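Local coordinates for protein PelD (Pseudomonas aeruginosa, PDB 4EUV) that binds the second messenger cyclic di-GMP and acts as its effector in pellicle formation, at residues G211-L216 and V229-T234. Sequence-based numbering, arbitrary orientation.
Sequences GLDVQL and VLLPLT. With C2E (9,9'-[(2R,3R,3aS,5S,7aR,9R,10R,10aS,12S,14aR)-3,5,10,12-tetrahydroxy-5,12-dioxidooctahydro-2H,7H-difuro[3,2-d:3',2'-j][1,3,7,9,2,8]tetraoxadiphosphacyclododecine-2,9-diyl]bis(2-amino-1,9-dihydro-6H-purin-6-one)), chain B.
The open end of the β-hairpin 214-219/225-231, in the GGDEF-family domain of PelD, carries one guanine of c-di-GMP; here Asp-213, the last residue of an RxxD motif (Arg-210 to Asp-213) as in the inhibitory site of GGDEF domains, lies beside Leu-231 and both meet the ligand. Val-214 and Leu-230 make the antiparallel hydrogen-bonded pair: Leu-230 N reaches Val-214 O at 2.9 Å and Val-214 N returns to Leu-230 O at 3.2 Å. On the face they share, the two side chains lie side by side, Val-214 CG2 against Leu-230 CD2, and Phe-167 of helix 162-181 packs on both residues. The next pair, Gln-215 and Val-229, is non-hydrogen-bonded and points to the opposite face; there the extended Gln-215 lies along Val-229 and its NE2 hydrogen-bonds to Leu-205 O.

Beyond the paired strands, Asp-213 turns its carboxylate to the guanine. Its CG stands anti to the carbonyl carbon (chi1 -70°), bringing OD1 beside Leu-231 CA and CB. C2E N1 donates to Asp-213 OD2 at 2.6 Å, and C2E N2 to Asp-213 OD1 at 3.0 Å in a nearly straight bond (168°). C2E N2 also donates to Thr-234 OG1 at 3.1 Å, and Leu-231 CD1 lies against the face of the base, 3.6 Å from C2E N2. Thr-234 OG1 in turn donates to Pro-232 O from above the carbonyl plane, and a water donates to both Asp-213 OD1 and Pro-232 O. Arg-210 NH1 and Arg-245 NH2 also hydrogen-bond to the ligand.

The two-oxygen grip is matched to the N1-H and N2-H donors that guanine presents together and adenine lacks, consistent with selection of guanine. With its proton committed to Pro-232 O, the Thr-234 hydroxyl is left to accept from N2, so Thr-234 and Asp-213 hold the amino group jointly.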
ATOM      1  N   GLY A 211       4.589   9.475  -6.634  1.00 25.50           N
ATOM      2  CA  GLY A 211       4.513   8.816  -5.344  1.00 27.63           C
ATOM      3  C   GLY A 211       3.751   7.537  -5.097  1.00 27.16           C
ATOM      4  O   GLY A 211       2.606   7.570  -4.750  1.00 28.08           O
ATOM      5  N   LEU A 212       4.301   6.360  -5.206  1.00 26.91           N
ATOM      6  CA  LEU A 212       3.315   5.272  -4.749  1.00 25.81           C
ATOM      7  C   LEU A 212       2.418   4.662  -5.822  1.00 22.65           C
ATOM      8  O   LEU A 212       1.994   3.524  -5.692  1.00 22.59           O
ATOM      9  CB  LEU A 212       2.358   5.803  -3.689  1.00 26.98           C
ATOM     10  CG  LEU A 212       2.222   5.116  -2.314  1.00 29.24           C
ATOM     11  CD1 LEU A 212       3.545   5.194  -1.556  1.00 27.84           C
ATOM     12  CD2 LEU A 212       1.105   5.673  -1.429  1.00 30.47           C
ATOM     13  N   ASP A 213       2.082   5.417  -6.857  1.00 20.68           N
ATOM     14  CA  ASP A 213       1.535   4.767  -8.053  1.00 18.51           C
ATOM     15  C   ASP A 213       2.602   3.810  -8.534  1.00 17.10           C
ATOM     16  O   ASP A 213       3.782   4.090  -8.374  1.00 17.49           O
ATOM     17  CB  ASP A 213       1.250   5.795  -9.144  1.00 17.25           C
ATOM     18  CG  ASP A 213       0.069   6.701  -8.807  1.00 20.66           C
ATOM     19  OD1 ASP A 213      -0.483   6.627  -7.675  1.00 19.45           O
ATOM     20  OD2 ASP A 213      -0.281   7.513  -9.676  1.00 19.80           O
ATOM     21  N   VAL A 214       2.192   2.693  -9.118  1.00 17.03           N
ATOM     22  CA  VAL A 214       3.110   1.678  -9.611  1.00 18.05           C
ATOM     23  C   VAL A 214       2.677   1.309 -11.030  1.00 17.99           C
ATOM     24  O   VAL A 214       1.457   1.305 -11.342  1.00 17.77           O
ATOM     25  CB  VAL A 214       3.178   0.401  -8.690  1.00 19.32           C
ATOM     26  CG1 VAL A 214       4.081   0.639  -7.440  1.00 21.16           C
ATOM     27  CG2 VAL A 214       1.765  -0.054  -8.270  1.00 20.65           C
ATOM     28  N   GLN A 215       3.660   0.995 -11.885  1.00 17.07           N
ATOM     29  CA  GLN A 215       3.372   0.760 -13.309  1.00 17.37           C
ATOM     30  C   GLN A 215       3.932  -0.543 -13.799  1.00 17.88           C
ATOM     31  O   GLN A 215       4.935  -0.993 -13.296  1.00 17.00           O
ATOM     32  CB  GLN A 215       3.990   1.867 -14.188  1.00 17.75           C
ATOM     33  CG  GLN A 215       3.483   3.263 -13.881  1.00 17.30           C
ATOM     34  CD  GLN A 215       4.100   4.320 -14.796  1.00 19.68           C
ATOM     35  OE1 GLN A 215       5.108   4.055 -15.470  1.00 22.08           O
ATOM     36  NE2 GLN A 215       3.488   5.496 -14.847  1.00 14.88           N
ATOM     37  N   LEU A 216       3.274  -1.118 -14.801  1.00 17.32           N
ATOM     38  CA  LEU A 216       3.801  -2.238 -15.556  1.00 20.23           C
ATOM     39  C   LEU A 216       3.784  -1.905 -17.041  1.00 20.43           C
ATOM     40  O   LEU A 216       2.802  -1.376 -17.547  1.00 19.51           O
ATOM     41  CB  LEU A 216       2.963  -3.497 -15.344  1.00 21.56           C
ATOM     42  CG  LEU A 216       2.993  -4.256 -14.033  1.00 22.24           C
ATOM     43  CD1 LEU A 216       2.015  -5.431 -14.152  1.00 24.63           C
ATOM     44  CD2 LEU A 216       4.435  -4.743 -13.725  1.00 24.68           C
ATOM     45  N   VAL A 229      -1.198   1.320 -14.952  1.00 15.28           N
ATOM     46  CA  VAL A 229      -0.897   2.137 -13.793  1.00 15.76           C
ATOM     47  C   VAL A 229      -1.935   1.877 -12.689  1.00 16.16           C
ATOM     48  O   VAL A 229      -3.155   2.090 -12.880  1.00 15.47           O
ATOM     49  CB  VAL A 229      -0.909   3.681 -14.103  1.00 14.77           C
ATOM     50  CG1 VAL A 229      -0.370   4.493 -12.907  1.00 16.38           C
ATOM     51  CG2 VAL A 229      -0.104   4.004 -15.379  1.00 15.89           C
ATOM     52  N   LEU A 230      -1.425   1.483 -11.530  1.00 15.95           N
ATOM     53  CA  LEU A 230      -2.237   1.414 -10.309  1.00 16.87           C
ATOM     54  C   LEU A 230      -2.060   2.696  -9.476  1.00 16.16           C
ATOM     55  O   LEU A 230      -0.937   3.162  -9.262  1.00 17.25           O
ATOM     56  CB  LEU A 230      -1.906   0.115  -9.525  1.00 17.12           C
ATOM     57  CG  LEU A 230      -2.456   0.043  -8.086  1.00 19.76           C
ATOM     58  CD1 LEU A 230      -3.985  -0.265  -8.121  1.00 18.45           C
ATOM     59  CD2 LEU A 230      -1.663  -0.941  -7.237  1.00 16.86           C
ATOM     60  N   LEU A 231      -3.168   3.318  -9.077  1.00 15.80           N
ATOM     61  CA  LEU A 231      -3.148   4.426  -8.151  1.00 16.42           C
ATOM     62  C   LEU A 231      -3.762   4.012  -6.813  1.00 17.25           C
ATOM     63  O   LEU A 231      -4.995   4.079  -6.643  1.00 18.07           O
ATOM     64  CB  LEU A 231      -3.887   5.670  -8.687  1.00 16.61           C
ATOM     65  CG  LEU A 231      -4.164   5.986 -10.165  1.00 20.46           C
ATOM     66  CD1 LEU A 231      -4.078   7.477 -10.480  1.00 16.91           C
ATOM     67  CD2 LEU A 231      -3.400   5.171 -11.179  1.00 19.59           C
ATOM     68  N   PRO A 232      -2.914   3.585  -5.859  1.00 17.91           N
ATOM     69  CA  PRO A 232      -3.400   3.295  -4.503  1.00 17.43           C
ATOM     70  C   PRO A 232      -4.012   4.531  -3.857  1.00 18.04           C
ATOM     71  O   PRO A 232      -3.571   5.665  -4.107  1.00 17.52           O
ATOM     72  CB  PRO A 232      -2.133   2.942  -3.730  1.00 17.79           C
ATOM     73  CG  PRO A 232      -1.121   2.526  -4.789  1.00 17.59           C
ATOM     74  CD  PRO A 232      -1.447   3.387  -5.977  1.00 17.07           C
ATOM     75  N   LEU A 233      -5.001   4.281  -3.007  1.00 18.68           N
ATOM     76  CA  LEU A 233      -5.564   5.262  -2.088  1.00 20.83           C
ATOM     77  C   LEU A 233      -5.945   6.515  -2.852  1.00 20.93           C
ATOM     78  O   LEU A 233      -5.625   7.629  -2.441  1.00 20.64           O
ATOM     79  CB  LEU A 233      -4.576   5.597  -0.973  1.00 22.40           C
ATOM     80  CG  LEU A 233      -4.002   4.443  -0.168  1.00 22.23           C
ATOM     81  CD1 LEU A 233      -2.853   4.929   0.689  1.00 25.71           C
ATOM     82  CD2 LEU A 233      -5.098   3.821   0.679  1.00 22.64           C
ATOM     83  N   THR A 234      -6.580   6.298  -4.004  1.00 19.68           N
ATOM     84  CA  THR A 234      -6.946   7.394  -4.894  1.00 20.13           C
ATOM     85  C   THR A 234      -8.434   7.315  -5.210  1.00 19.34           C
ATOM     86  O   THR A 234      -8.880   6.334  -5.748  1.00 18.80           O
ATOM     87  CB  THR A 234      -6.096   7.250  -6.172  1.00 19.38           C
ATOM     88  OG1 THR A 234      -4.713   7.451  -5.817  1.00 21.35           O
ATOM     89  CG2 THR A 234      -6.530   8.236  -7.272  1.00 20.16           C
TER
HETATM   90  P1  C2E B 501      -2.193  18.265  -9.279  1.00 29.68           P
HETATM   91  O2P C2E B 501      -3.068  19.077 -10.178  1.00 31.81           O
HETATM   92  O1P C2E B 501      -0.898  17.719  -9.854  1.00 28.62           O
HETATM   93  O5' C2E B 501      -3.115  17.090  -8.736  1.00 28.74           O
HETATM   94  C5' C2E B 501      -4.498  17.288  -8.429  1.00 27.62           C
HETATM   95  C4' C2E B 501      -4.969  16.001  -7.772  1.00 26.35           C
HETATM   96  O4' C2E B 501      -5.078  14.987  -8.805  1.00 24.55           O
HETATM   97  C3' C2E B 501      -3.987  15.438  -6.747  1.00 26.96           C
HETATM   98  O3' C2E B 501      -4.238  15.852  -5.401  1.00 27.55           O
HETATM   99  C2' C2E B 501      -4.259  13.946  -6.822  1.00 24.66           C
HETATM  100  O2' C2E B 501      -5.375  13.568  -6.008  1.00 24.98           O
HETATM  101  C1' C2E B 501      -4.612  13.735  -8.272  1.00 21.84           C
HETATM  102  N9  C2E B 501      -3.378  13.321  -8.985  1.00 20.47           N
HETATM  103  C8  C2E B 501      -2.660  14.064  -9.843  1.00 18.49           C
HETATM  104  N7  C2E B 501      -1.606  13.367 -10.315  1.00 19.61           N
HETATM  105  C5  C2E B 501      -1.648  12.148  -9.747  1.00 19.10           C
HETATM  106  C6  C2E B 501      -0.811  10.937  -9.829  1.00 18.62           C
HETATM  107  O6  C2E B 501       0.273  10.942 -10.655  1.00 20.15           O
HETATM  108  N1  C2E B 501      -1.173   9.876  -9.085  1.00 18.02           N
HETATM  109  C2  C2E B 501      -2.271   9.892  -8.254  1.00 19.53           C
HETATM  110  N2  C2E B 501      -2.558   8.790  -7.531  1.00 18.90           N
HETATM  111  N3  C2E B 501      -3.099  10.981  -8.136  1.00 18.28           N
HETATM  112  C4  C2E B 501      -2.809  12.118  -8.846  1.00 20.31           C
HETATM  113  P11 C2E B 501      -3.044  15.946  -4.323  1.00 29.08           P
HETATM  114  O21 C2E B 501      -3.699  16.520  -3.082  1.00 32.97           O
HETATM  115  O11 C2E B 501      -2.332  14.612  -4.215  1.00 31.16           O
HETATM  116  O5A C2E B 501      -2.018  17.019  -4.932  1.00 31.41           O
HETATM  117  C5A C2E B 501      -2.339  18.410  -4.896  1.00 31.71           C
HETATM  118  C4A C2E B 501      -1.255  19.202  -5.605  1.00 31.83           C
HETATM  119  O4A C2E B 501      -0.019  19.050  -4.923  1.00 33.61           O
HETATM  120  C3A C2E B 501      -0.933  18.686  -7.002  1.00 32.60           C
HETATM  121  O3A C2E B 501      -1.834  19.162  -7.988  1.00 31.89           O
HETATM  122  C2A C2E B 501       0.495  19.125  -7.244  1.00 34.15           C
HETATM  123  O2A C2E B 501       0.555  20.511  -7.622  1.00 37.60           O
HETATM  124  C1A C2E B 501       1.064  18.975  -5.853  1.00 33.69           C
HETATM  125  N91 C2E B 501       1.692  17.633  -5.702  1.00 31.63           N
HETATM  126  C81 C2E B 501       1.193  16.540  -5.081  1.00 30.78           C
HETATM  127  N71 C2E B 501       2.073  15.513  -5.139  1.00 29.44           N
HETATM  128  C51 C2E B 501       3.157  15.967  -5.794  1.00 29.83           C
HETATM  129  C61 C2E B 501       4.470  15.440  -6.211  1.00 29.47           C
HETATM  130  O61 C2E B 501       4.857  14.166  -5.943  1.00 37.68           O
HETATM  131  N11 C2E B 501       5.296  16.243  -6.898  1.00 32.47           N
HETATM  132  C21 C2E B 501       4.989  17.528  -7.184  1.00 33.12           C
HETATM  133  N21 C2E B 501       5.901  18.277  -7.855  1.00 37.44           N
HETATM  134  N31 C2E B 501       3.808  18.092  -6.838  1.00 31.03           N
HETATM  135  C41 C2E B 501       2.892  17.365  -6.151  1.00 30.24           C
HETATM  136  O   HOH W   1      -1.279   6.926  -5.037  1.00 15.47           O